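Local coordinates for putative calcium binding protein (Streptomyces coelicolor, PDB 3AKB) that binds calcium ions in EF-hand loops, and probably takes part in calcium-mediated regulation in Streptomyces, at residues G62-D67 with T79-R84; D112-V117 with D146-E151; K31-E36 with Q47-G52. The protein carries 2 engineered substitutions. All coordinates share one frame; numbering follows the deposited sequence.

Contact 1. Residues G62-D67 with T79-R84. With CA (calcium ion), chain F.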
ATOM      1  N   GLY A  62       7.833  12.774   3.058  1.00 14.12           N
ATOM      2  CA  GLY A  62       8.052  14.069   2.374  1.00 15.51           C
ATOM      3  C   GLY A  62       6.832  14.974   2.418  1.00 16.48           C
ATOM      4  O   GLY A  62       6.950  16.216   2.533  1.00 18.23           O
ATOM      5  N   ILE A  63       5.655  14.365   2.347  1.00 16.22           N
ATOM      6  CA  ILE A  63       4.384  15.090   2.404  1.00 16.47           C
ATOM      7  C   ILE A  63       3.962  15.435   3.836  1.00 16.15           C
ATOM      8  O   ILE A  63       3.504  16.553   4.091  1.00 17.46           O
ATOM      9  CB  ILE A  63       3.261  14.275   1.716  1.00 17.62           C
ATOM     10  CG1 ILE A  63       3.468  14.299   0.196  1.00 18.61           C
ATOM     11  CG2 ILE A  63       1.869  14.775   2.123  1.00 19.41           C
ATOM     12  CD1 ILE A  63       2.947  13.048  -0.543  1.00 20.20           C
ATOM     13  N   ALA A  64       4.140  14.493   4.760  1.00 14.67           N
ATOM     14  CA  ALA A  64       3.463  14.515   6.072  1.00 14.80           C
ATOM     15  C   ALA A  64       4.340  14.752   7.300  1.00 14.35           C
ATOM     16  O   ALA A  64       3.838  15.230   8.331  1.00 14.53           O
ATOM     17  CB  ALA A  64       2.672  13.218   6.269  1.00 14.72           C
ATOM     18  N   ASP A  65       5.625  14.427   7.207  1.00 14.00           N
ATOM     19  CA  ASP A  65       6.508  14.512   8.371  1.00 14.33           C
ATOM     20  C   ASP A  65       7.057  15.923   8.488  1.00 16.05           C
ATOM     21  O   ASP A  65       8.201  16.180   8.128  1.00 17.78           O
ATOM     22  CB  ASP A  65       7.662  13.494   8.288  1.00 13.54           C
ATOM     23  CG  ASP A  65       8.581  13.549   9.486  1.00 14.50           C
ATOM     24  OD1 ASP A  65       8.135  13.961  10.563  1.00 16.43           O
ATOM     25  OD2 ASP A  65       9.760  13.168   9.352  1.00 14.38           O
ATOM     26  N   ARG A  66       6.253  16.824   9.034  1.00 17.16           N
ATOM     27  CA  ARG A  66       6.603  18.244   8.980  1.00 19.15           C
ATOM     28  C   ARG A  66       7.624  18.715  10.031  1.00 19.41           C
ATOM     29  O   ARG A  66       8.241  19.768   9.846  1.00 21.59           O
ATOM     30  CB  ARG A  66       5.355  19.131   8.890  1.00 20.01           C
ATOM     31  CG  ARG A  66       4.685  19.127   7.490  1.00 21.77           C
ATOM     32  CD  ARG A  66       5.655  19.581   6.373  1.00 23.90           C
ATOM     33  NE  ARG A  66       5.335  18.994   5.065  1.00 28.17           N
ATOM     34  CZ  ARG A  66       5.017  19.694   3.976  1.00 30.66           C
ATOM     35  NH1 ARG A  66       4.992  21.027   4.012  1.00 31.82           N
ATOM     36  NH2 ARG A  66       4.742  19.064   2.840  1.00 32.12           N
ATOM     37  N   ASP A  67       7.843  17.926  11.086  1.00 18.85           N
ATOM     38  CA  ASP A  67       8.864  18.253  12.085  1.00 18.13           C
ATOM     39  C   ASP A  67      10.160  17.433  11.933  1.00 18.18           C
ATOM     40  O   ASP A  67      11.085  17.567  12.746  1.00 18.86           O
ATOM     41  CB  ASP A  67       8.297  18.195  13.516  1.00 18.65           C
ATOM     42  CG  ASP A  67       7.918  16.792  13.953  1.00 18.61           C
ATOM     43  OD1 ASP A  67       8.053  15.858  13.134  1.00 16.40           O
ATOM     44  OD2 ASP A  67       7.483  16.612  15.114  1.00 20.65           O
ATOM     45  N   THR A  79      -4.031  16.691   9.912  1.00 24.27           N
ATOM     46  CA  THR A  79      -3.919  18.153   9.659  1.00 24.85           C
ATOM     47  C   THR A  79      -3.100  18.531   8.412  1.00 24.98           C
ATOM     48  O   THR A  79      -3.240  19.639   7.877  1.00 26.51           O
ATOM     49  CB  THR A  79      -3.334  18.930  10.891  1.00 25.36           C
ATOM     50  OG1 THR A  79      -1.993  18.479  11.142  1.00 25.02           O
ATOM     51  CG2 THR A  79      -4.200  18.713  12.155  1.00 24.63           C
ATOM     52  N   GLY A  80      -2.245  17.623   7.955  1.00 24.95           N
ATOM     53  CA  GLY A  80      -1.342  17.914   6.842  1.00 24.12           C
ATOM     54  C   GLY A  80      -1.570  17.039   5.623  1.00 23.71           C
ATOM     55  O   GLY A  80      -1.945  17.538   4.553  1.00 24.29           O
ATOM     56  N   ALA A  81      -1.376  15.731   5.803  1.00 22.34           N
ATOM     57  CA  ALA A  81      -1.301  14.785   4.693  1.00 20.93           C
ATOM     58  C   ALA A  81      -2.591  14.631   3.889  1.00 19.88           C
ATOM     59  O   ALA A  81      -2.536  14.503   2.675  1.00 19.66           O
ATOM     60  CB  ALA A  81      -0.812  13.404   5.178  1.00 21.12           C
ATOM     61  N   VAL A  82      -3.732  14.626   4.566  1.00 18.90           N
ATOM     62  CA  VAL A  82      -5.018  14.383   3.897  1.00 18.72           C
ATOM     63  C   VAL A  82      -5.277  15.328   2.721  1.00 19.15           C
ATOM     64  O   VAL A  82      -5.577  14.860   1.617  1.00 17.36           O
ATOM     65  CB  VAL A  82      -6.203  14.400   4.891  1.00 18.25           C
ATOM     66  CG1 VAL A  82      -7.556  14.261   4.157  1.00 19.40           C
ATOM     67  CG2 VAL A  82      -6.033  13.306   5.915  1.00 18.41           C
ATOM     68  N   LYS A  83      -5.180  16.639   2.962  1.00 20.06           N
ATOM     69  CA  LYS A  83      -5.396  17.628   1.900  1.00 22.58           C
ATOM     70  C   LYS A  83      -4.379  17.466   0.780  1.00 22.46           C
ATOM     71  O   LYS A  83      -4.741  17.419  -0.394  1.00 22.75           O
ATOM     72  CB  LYS A  83      -5.361  19.069   2.431  1.00 22.40           C
ATOM     73  CG  LYS A  83      -5.266  20.104   1.295  1.00 23.80           C
ATOM     74  CD  LYS A  83      -5.488  21.544   1.746  1.00 25.23           C
ATOM     75  CE  LYS A  83      -4.949  22.531   0.700  1.00 28.54           C
ATOM     76  NZ  LYS A  83      -3.438  22.524   0.606  1.00 31.75           N
ATOM     77  N   ARG A  84      -3.105  17.377   1.153  1.00 23.42           N
ATOM     78  CA  ARG A  84      -2.040  17.224   0.170  1.00 23.92           C
ATOM     79  C   ARG A  84      -2.241  15.965  -0.685  1.00 23.66           C
ATOM     80  O   ARG A  84      -2.056  16.001  -1.900  1.00 23.80           O
ATOM     81  CB  ARG A  84      -0.660  17.254   0.840  1.00 24.33           C
ATOM     82  CG  ARG A  84      -0.320  18.591   1.498  1.00 27.16           C
ATOM     83  CD  ARG A  84       1.174  18.885   1.415  1.00 31.49           C
ATOM     84  NE  ARG A  84       1.651  19.727   2.512  1.00 35.24           N
ATOM     85  CZ  ARG A  84       1.671  21.058   2.498  1.00 36.95           C
ATOM     86  NH1 ARG A  84       1.226  21.735   1.444  1.00 38.31           N
ATOM     87  NH2 ARG A  84       2.128  21.720   3.551  1.00 37.64           N
TER
HETATM   88 CA    CA F 172       6.882  13.927  12.641  1.00 11.76          CA
HETATM   89  O   HOH W   1       1.571  18.207   5.442  1.00 40.92           O
HETATM   90  O   HOH W   2       6.178  13.923  15.052  1.00 20.01           O
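The two helices of the second EF-hand meet through Ala-64 and Ala-81, whose CB methyls lie 3.7 Å apart. The small side chains let the backbones come close. Beside them Ile-63 and Arg-84 run alongside each other, pointing contrary ways: CG1 of Ile-63 takes the place beside the backbone N (chi1 -73°) and leaves the branch methyl CG2 anti to that N, which turns CG2 toward Arg-84, 3.8 Å from Arg-84 CB, and lets it also reach the CA of Ala-81. Above this apolar base the two arginines reach toward one another. Their guanidinium planes are 9° from parallel, Arg-84 NE lies over one face of the Arg-66 group, and Arg-66 NH1 is 3.0 Å from Arg-84 NH2, two donors that cannot bond to each other. The backbone carbonyl of Ile-63, in the last turn of helix 44-64, probably eases this pairing of like charges. Its oxygen accepts weak bonds from Arg-66 NE (3.2 Å) and Arg-66 NH2 (3.1 Å), lies at the edge of the Arg-84 guanidinium, and takes a water that in turn weakly accepts from Arg-84 NE. Just beyond the helix, Asp-65 centres an inverse gamma turn and gives OD1 to the calcium at 2.4 Å, while Asp-67 OD1 binds it at 2.3 Å; Asp-69, Arg-71 and Glu-76 complete the protein ligands. Around this joint, Ala-64 also packs on Ile-72 of strand 72-73, which pairs with strand 20-21, and Val-82, facing away from the contact, touches Tyr-2 and Ile-6 of helix 2-13.

Contact 2. Residues D112-V117 with D146-E151. With CA (calcium ion), chain C; CA (calcium ion), chain I; CA (calcium ion), chain L; CA (calcium ion), chain B.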
ATOM      1  N   ASP A 112       4.193 -15.717 -14.935  1.00 12.60           N
ATOM      2  CA  ASP A 112       3.662 -15.300 -16.234  1.00 13.46           C
ATOM      3  C   ASP A 112       3.328 -13.810 -16.319  1.00 13.66           C
ATOM      4  O   ASP A 112       2.650 -13.374 -17.280  1.00 15.51           O
ATOM      5  CB  ASP A 112       2.437 -16.127 -16.610  1.00 13.78           C
ATOM      6  CG  ASP A 112       1.256 -15.864 -15.718  1.00 14.12           C
ATOM      7  OD1 ASP A 112       1.307 -14.942 -14.884  1.00 12.61           O
ATOM      8  OD2 ASP A 112       0.252 -16.603 -15.819  1.00 14.17           O
ATOM      9  N   GLY A 113       3.737 -13.039 -15.309  1.00 13.81           N
ATOM     10  CA  GLY A 113       3.504 -11.592 -15.310  1.00 14.25           C
ATOM     11  C   GLY A 113       2.106 -11.146 -14.926  1.00 13.85           C
ATOM     12  O   GLY A 113       1.772  -9.960 -15.031  1.00 14.97           O
ATOM     13  N   ALA A 114       1.280 -12.100 -14.501  1.00 12.32           N
ATOM     14  CA  ALA A 114      -0.081 -11.815 -14.103  1.00 11.12           C
ATOM     15  C   ALA A 114      -0.360 -12.298 -12.688  1.00 10.36           C
ATOM     16  O   ALA A 114       0.280 -13.212 -12.201  1.00 10.17           O
ATOM     17  CB  ALA A 114      -1.045 -12.423 -15.081  1.00 10.88           C
ATOM     18  N   VAL A 115      -1.320 -11.657 -12.032  1.00 10.01           N
ATOM     19  CA  VAL A 115      -1.652 -11.975 -10.649  1.00  9.43           C
ATOM     20  C   VAL A 115      -3.164 -12.240 -10.583  1.00  9.00           C
ATOM     21  O   VAL A 115      -3.957 -11.466 -11.125  1.00  9.93           O
ATOM     22  CB  VAL A 115      -1.287 -10.801  -9.710  1.00  8.91           C
ATOM     23  CG1 VAL A 115      -1.765 -11.057  -8.295  1.00 10.89           C
ATOM     24  CG2 VAL A 115       0.201 -10.577  -9.743  1.00 10.58           C
ATOM     25  N   THR A 116      -3.543 -13.327  -9.928  1.00  9.45           N
ATOM     26  CA  THR A 116      -4.973 -13.636  -9.778  1.00  9.49           C
ATOM     27  C   THR A 116      -5.669 -12.744  -8.744  1.00 10.07           C
ATOM     28  O   THR A 116      -5.043 -12.194  -7.837  1.00 10.27           O
ATOM     29  CB  THR A 116      -5.194 -15.103  -9.375  1.00  9.13           C
ATOM     30  OG1 THR A 116      -4.659 -15.311  -8.068  1.00 11.42           O
ATOM     31  CG2 THR A 116      -4.497 -16.066 -10.350  1.00 10.26           C
ATOM     32  N   VAL A 117      -6.992 -12.654  -8.859  1.00 10.30           N
ATOM     33  CA  VAL A 117      -7.803 -12.049  -7.799  1.00 10.55           C
ATOM     34  C   VAL A 117      -7.545 -12.722  -6.415  1.00 10.90           C
ATOM     35  O   VAL A 117      -7.406 -12.033  -5.385  1.00 10.50           O
ATOM     36  CB  VAL A 117      -9.310 -12.113  -8.191  1.00 11.33           C
ATOM     37  CG1 VAL A 117     -10.203 -11.760  -6.993  1.00 10.45           C
ATOM     38  CG2 VAL A 117      -9.589 -11.150  -9.324  1.00 11.86           C
ATOM     39  N   ASP A 146     -11.328 -10.149 -16.125  1.00 15.21           N
ATOM     40  CA  ASP A 146     -10.573 -11.276 -16.699  1.00 14.56           C
ATOM     41  C   ASP A 146      -9.897 -12.150 -15.639  1.00 13.57           C
ATOM     42  O   ASP A 146      -9.162 -13.096 -15.969  1.00 15.18           O
ATOM     43  CB  ASP A 146      -9.539 -10.800 -17.736  1.00 14.43           C
ATOM     44  CG  ASP A 146      -8.599  -9.719 -17.206  1.00 13.90           C
ATOM     45  OD1 ASP A 146      -8.453  -9.587 -15.968  1.00 12.31           O
ATOM     46  OD2 ASP A 146      -7.998  -8.980 -18.029  1.00 15.95           O
ATOM     47  N   GLY A 147     -10.132 -11.831 -14.372  1.00 13.16           N
ATOM     48  CA  GLY A 147      -9.667 -12.684 -13.261  1.00 13.81           C
ATOM     49  C   GLY A 147      -8.254 -12.353 -12.820  1.00 13.56           C
ATOM     50  O   GLY A 147      -7.719 -12.970 -11.895  1.00 14.38           O
ATOM     51  N   LYS A 148      -7.657 -11.377 -13.491  1.00 13.59           N
ATOM     52  CA  LYS A 148      -6.292 -10.975 -13.206  1.00 13.67           C
ATOM     53  C   LYS A 148      -6.290  -9.528 -12.750  1.00 12.61           C
ATOM     54  O   LYS A 148      -7.084  -8.731 -13.232  1.00 13.11           O
ATOM     55  CB  LYS A 148      -5.424 -11.131 -14.450  1.00 14.98           C
ATOM     56  CG  LYS A 148      -5.204 -12.595 -14.854  1.00 18.71           C
ATOM     57  CD  LYS A 148      -5.896 -12.979 -16.138  1.00 25.15           C
ATOM     58  CE  LYS A 148      -5.455 -14.382 -16.579  1.00 27.39           C
ATOM     59  NZ  LYS A 148      -6.330 -14.955 -17.643  1.00 31.76           N
ATOM     60  N   VAL A 149      -5.392  -9.190 -11.832  1.00 11.52           N
ATOM     61  CA  VAL A 149      -5.324  -7.834 -11.328  1.00 12.01           C
ATOM     62  C   VAL A 149      -3.960  -7.279 -11.707  1.00 11.64           C
ATOM     63  O   VAL A 149      -2.936  -7.835 -11.322  1.00 13.05           O
ATOM     64  CB  VAL A 149      -5.515  -7.828  -9.783  1.00 12.05           C
ATOM     65  CG1 VAL A 149      -5.266  -6.443  -9.206  1.00 13.25           C
ATOM     66  CG2 VAL A 149      -6.905  -8.329  -9.423  1.00 13.58           C
ATOM     67  N   GLY A 150      -3.941  -6.208 -12.502  1.00 10.88           N
ATOM     68  CA  GLY A 150      -2.651  -5.713 -13.006  1.00 10.49           C
ATOM     69  C   GLY A 150      -2.290  -4.323 -12.534  1.00 10.10           C
ATOM     70  O   GLY A 150      -3.051  -3.663 -11.813  1.00  8.91           O
ATOM     71  N   GLU A 151      -1.133  -3.865 -12.969  1.00  9.94           N
ATOM     72  CA  GLU A 151      -0.633  -2.572 -12.515  1.00 11.25           C
ATOM     73  C   GLU A 151      -1.558  -1.429 -12.926  1.00 10.84           C
ATOM     74  O   GLU A 151      -1.719  -0.467 -12.170  1.00 11.79           O
ATOM     75  CB  GLU A 151       0.777  -2.335 -13.066  1.00 10.67           C
ATOM     76  CG  GLU A 151       1.507  -1.085 -12.490  1.00 11.08           C
ATOM     77  CD  GLU A 151       3.002  -1.146 -12.720  1.00 12.22           C
ATOM     78  OE1 GLU A 151       3.537  -2.254 -12.829  1.00 13.57           O
ATOM     79  OE2 GLU A 151       3.639  -0.088 -12.806  1.00 14.71           O
TER
HETATM   80 CA    CA C   2       0.885 -15.365 -12.580  1.00  9.41          CA
HETATM   81 CA    CA I 175      -8.193  -7.389 -14.643  1.00 12.22          CA
HETATM   82 CA    CA L 178      -0.388 -17.628 -14.718  1.00 19.87          CA
HETATM   83 CA    CA B   1      -7.276  -7.269 -18.066  1.00  8.87          CA
HETATM   84  O   HOH W   3      -2.015  -9.182 -13.453  1.00 18.14           O
HETATM   85  O   HOH W   4      -4.978  -8.042 -17.203  1.00 18.93           O
HETATM   86  O   HOH W   5      -6.561  -7.113 -16.182  1.00 14.79           O
HETATM   87  O   HOH W   6      -1.195 -16.220 -13.242  1.00 12.92           O
HETATM   88  O   HOH W   7       0.303 -16.291 -10.540  1.00 10.59           O
HETATM   89  O   HOH W   8      -2.364 -18.825 -13.183  1.00 17.22           O
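Val-149 N donates to Val-115 O at 2.8 Å with an N-H...O angle of 162°. The companion bond runs from Val-117 N to Gly-147 O at 3.1 Å. Between the two bonds Thr-116 and Lys-148 form a non-hydrogen-bonded antiparallel pair, a single beta bridge. One step further, a water joins the segments where their backbones do not bond directly, accepting from Val-115 N and donating to Val-149 O at 2.7 Å. Side chains meet beside the bridge: Val-117 holds CG1 anti to its backbone N (chi1 168°), which leaves CG2 beside that N and facing Val-149 CG2, 3.9 Å away, with the two valines set nearly square to one another. Ala-114 CB rests against Lys-148 CG.

The next shell is metal. Ala-114 O binds one calcium at 2.3 Å and Lys-148 O another at 2.2 Å, so each bridged loop also supplies a backbone ligand. Asp-112 OD1 and Asp-146 OD1 join the same two ions, and each accepts from the backbone N two residues on, forming Asx turns, which probably help to hold the shape of both loops. Farther out, Thr-116 takes the N-cap position of helix 117-126, where its OG1 caps the backbone N of Asp-119, and Val-149 packs on Leu-141 of helix 131-141. Two calcium loops side by side, tied by a short antiparallel bridge, are the hallmark of a paired EF-hand domain.

Contact 3. Residues K31-E36 with Q47-G52. Engineered in segment 31-36: Met-33 (natural residue Leu). With CA (calcium ion), chain D.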
ATOM      1  N   LYS A  31       7.851  -7.359   4.788  1.00  8.88           N
ATOM      2  CA  LYS A  31       8.221  -8.646   5.391  1.00 10.22           C
ATOM      3  C   LYS A  31       7.010  -9.600   5.369  1.00  9.63           C
ATOM      4  O   LYS A  31       7.119 -10.775   5.007  1.00 10.55           O
ATOM      5  CB  LYS A  31       8.700  -8.437   6.838  1.00 10.70           C
ATOM      6  CG  LYS A  31       9.108  -9.718   7.510  1.00 13.42           C
ATOM      7  CD  LYS A  31       9.607  -9.487   8.924  1.00 17.58           C
ATOM      8  CE  LYS A  31      11.105  -9.361   8.959  1.00 21.60           C
ATOM      9  NZ  LYS A  31      11.667  -9.829  10.275  1.00 25.30           N
ATOM     10  N   ALA A  32       5.843  -9.079   5.729  1.00 10.00           N
ATOM     11  CA  ALA A  32       4.660  -9.935   5.866  1.00  9.38           C
ATOM     12  C   ALA A  32       4.205 -10.425   4.495  1.00  9.04           C
ATOM     13  O   ALA A  32       3.776 -11.577   4.349  1.00 10.98           O
ATOM     14  CB  ALA A  32       3.532  -9.193   6.604  1.00 10.28           C
ATOM     15  N   MET A  33       4.314  -9.572   3.478  1.00  8.38           N
ATOM     16  CA  MET A  33       3.902 -10.008   2.146  1.00  7.79           C
ATOM     17  C   MET A  33       4.857 -11.074   1.603  1.00  8.69           C
ATOM     18  O   MET A  33       4.426 -12.050   1.000  1.00  9.62           O
ATOM     19  CB  MET A  33       3.829  -8.839   1.143  1.00  8.78           C
ATOM     20  CG  MET A  33       3.135  -9.229  -0.132  1.00 10.67           C
ATOM     21  SD  MET A  33       3.464  -8.129  -1.594  1.00  6.06           S
ATOM     22  CE  MET A  33       2.500  -9.109  -2.803  1.00  9.06           C
ATOM     23  N   LEU A  34       6.158 -10.872   1.802  1.00  8.62           N
ATOM     24  CA  LEU A  34       7.131 -11.876   1.397  1.00  8.97           C
ATOM     25  C   LEU A  34       6.901 -13.213   2.087  1.00  9.69           C
ATOM     26  O   LEU A  34       7.043 -14.283   1.448  1.00 10.45           O
ATOM     27  CB  LEU A  34       8.552 -11.363   1.674  1.00  8.98           C
ATOM     28  CG  LEU A  34       8.933 -10.162   0.812  1.00  7.94           C
ATOM     29  CD1 LEU A  34      10.268  -9.583   1.318  1.00  9.38           C
ATOM     30  CD2 LEU A  34       9.016 -10.475  -0.670  1.00  8.71           C
ATOM     31  N   ALA A  35       6.580 -13.171   3.380  1.00  9.94           N
ATOM     32  CA  ALA A  35       6.293 -14.384   4.129  1.00 10.91           C
ATOM     33  C   ALA A  35       5.050 -15.103   3.599  1.00 10.28           C
ATOM     34  O   ALA A  35       5.058 -16.349   3.454  1.00 11.58           O
ATOM     35  CB  ALA A  35       6.157 -14.065   5.601  1.00 10.24           C
ATOM     36  N   GLU A  36       4.012 -14.332   3.249  1.00 10.54           N
ATOM     37  CA  GLU A  36       2.770 -14.901   2.722  1.00 10.26           C
ATOM     38  C   GLU A  36       3.018 -15.706   1.436  1.00 10.44           C
ATOM     39  O   GLU A  36       2.408 -16.779   1.233  1.00 11.15           O
ATOM     40  CB  GLU A  36       1.745 -13.774   2.479  1.00 10.29           C
ATOM     41  CG  GLU A  36       0.464 -14.175   1.733  1.00 11.43           C
ATOM     42  CD  GLU A  36      -0.373 -15.156   2.506  1.00 12.92           C
ATOM     43  OE1 GLU A  36      -0.494 -14.984   3.737  1.00 17.07           O
ATOM     44  OE2 GLU A  36      -0.894 -16.116   1.902  1.00 13.27           O
ATOM     45  N   GLN A  47      14.318  -8.025  -2.542  1.00  8.28           N
ATOM     46  CA  GLN A  47      15.047  -6.755  -2.505  1.00  8.34           C
ATOM     47  C   GLN A  47      14.266  -5.641  -3.189  1.00  8.19           C
ATOM     48  O   GLN A  47      14.248  -4.498  -2.694  1.00  9.06           O
ATOM     49  CB  GLN A  47      16.460  -6.907  -3.088  1.00  8.79           C
ATOM     50  CG  GLN A  47      17.360  -7.765  -2.228  1.00 10.03           C
ATOM     51  CD  GLN A  47      17.532  -7.170  -0.860  1.00 12.89           C
ATOM     52  OE1 GLN A  47      16.997  -7.672   0.132  1.00 14.50           O
ATOM     53  NE2 GLN A  47      18.216  -6.032  -0.798  1.00  9.78           N
ATOM     54  N   ALA A  48      13.578  -5.966  -4.298  1.00  7.04           N
ATOM     55  CA  ALA A  48      12.808  -4.950  -4.999  1.00  7.37           C
ATOM     56  C   ALA A  48      11.614  -4.515  -4.152  1.00  7.16           C
ATOM     57  O   ALA A  48      11.248  -3.353  -4.197  1.00  7.70           O
ATOM     58  CB  ALA A  48      12.353  -5.443  -6.371  1.00  8.40           C
ATOM     59  N   LEU A  49      11.007  -5.434  -3.396  1.00  6.62           N
ATOM     60  CA  LEU A  49       9.881  -5.058  -2.544  1.00  7.73           C
ATOM     61  C   LEU A  49      10.304  -4.146  -1.392  1.00  7.43           C
ATOM     62  O   LEU A  49       9.665  -3.134  -1.138  1.00  7.03           O
ATOM     63  CB  LEU A  49       9.110  -6.270  -2.023  1.00  7.17           C
ATOM     64  CG  LEU A  49       7.763  -5.899  -1.390  1.00  6.65           C
ATOM     65  CD1 LEU A  49       6.783  -5.481  -2.476  1.00  9.01           C
ATOM     66  CD2 LEU A  49       7.237  -7.070  -0.600  1.00  9.40           C
ATOM     67  N   TYR A  50      11.392  -4.489  -0.714  1.00  7.37           N
ATOM     68  CA  TYR A  50      11.902  -3.596   0.346  1.00  7.28           C
ATOM     69  C   TYR A  50      12.290  -2.249  -0.220  1.00  8.07           C
ATOM     70  O   TYR A  50      11.984  -1.225   0.382  1.00  8.76           O
ATOM     71  CB  TYR A  50      13.080  -4.248   1.069  1.00  8.89           C
ATOM     72  CG  TYR A  50      12.669  -5.225   2.133  1.00  8.54           C
ATOM     73  CD1 TYR A  50      12.069  -4.766   3.300  1.00 10.07           C
ATOM     74  CD2 TYR A  50      12.881  -6.604   1.983  1.00  8.25           C
ATOM     75  CE1 TYR A  50      11.680  -5.648   4.310  1.00  9.12           C
ATOM     76  CE2 TYR A  50      12.513  -7.504   2.987  1.00  8.51           C
ATOM     77  CZ  TYR A  50      11.911  -7.016   4.165  1.00  8.48           C
ATOM     78  OH  TYR A  50      11.527  -7.862   5.178  1.00 12.15           O
ATOM     79  N   GLY A  51      12.966  -2.222  -1.362  1.00  8.38           N
ATOM     80  CA  GLY A  51      13.328  -0.951  -1.978  1.00  8.50           C
ATOM     81  C   GLY A  51      12.109  -0.097  -2.296  1.00  8.66           C
ATOM     82  O   GLY A  51      12.091   1.121  -2.046  1.00 10.19           O
ATOM     83  N   GLY A  52      11.078  -0.724  -2.853  1.00  8.16           N
ATOM     84  CA  GLY A  52       9.869   0.035  -3.178  1.00  7.88           C
ATOM     85  C   GLY A  52       9.144   0.531  -1.945  1.00  8.04           C
ATOM     86  O   GLY A  52       8.628   1.642  -1.926  1.00  7.75           O
TER
HETATM   87 CA    CA D   3      18.918  -4.858   0.722  1.00 10.63          CA
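Leu-34 and Tyr-50 meet at a slant in a helix hairpin, where the exit helix of the first EF-hand turns back into the entry helix of the second. The short segments run nearly antiparallel, at 156°, with their axes 10.4 Å apart, a spacing wide enough for side chains to interleave. Leu-34 CD1 closes to 3.5 Å on Tyr-50 CE2 and approaches the ring obliquely. Leu-34 and Leu-49 lie side by side with their ends pointing contrary ways, Leu-49 CD2 being 3.8 Å from Leu-34 CG and equally near Leu-34 CD2. Leu-49 places that methyl there because its CG stands anti to the backbone N (chi1 -167°), which carries the branch across the gap between the helices. At the other flank Met-33, an engineered residue in place of the natural leucine, lies roughly perpendicular to Leu-49, its extended chain bringing SD to 4.0 Å from Leu-49 CD2. These buried side chains are also covered by helix 89-107, with Met-33 on Ala-103 and Ala-107, Leu-34 on Val-106, and Leu-49 on Phe-99. The contact is thus apolar in the middle and more open toward Lys-31. Were the ring of Tyr-50 cut back to an alanine, Leu-34 CD1 would probably lose the surface it lies against, and a gap would be likely beside the Lys-31 turn. The ring reaches that turn with its phenol oxygen: Tyr-50 OH rests 3.3 Å from Lys-31 CB and 3.4 Å from Lys-31 CA, touching carbon where the helix backbone passes.

Overall arrangement
The three contacts illustrate how a four-loop EF-hand protein is put together: contact 1 closes one hand across its own two helices, contact 2 ties two calcium loops to each other, and contact 3 folds one hand back onto the next. Contacts 1 and 3 share helix 44-64, with centres 25 Å apart. Contact 2 lies across the chain's centre from contact 1, their centres 33 Å apart, so calcium is held toward both ends of the molecule. Contact 3 comes nearer to contact 2, within about 7 Å at the nearest atoms. Helix 89-107, which covers contact 3, leads into the loop holding 112-117, and so connects the two in the fold.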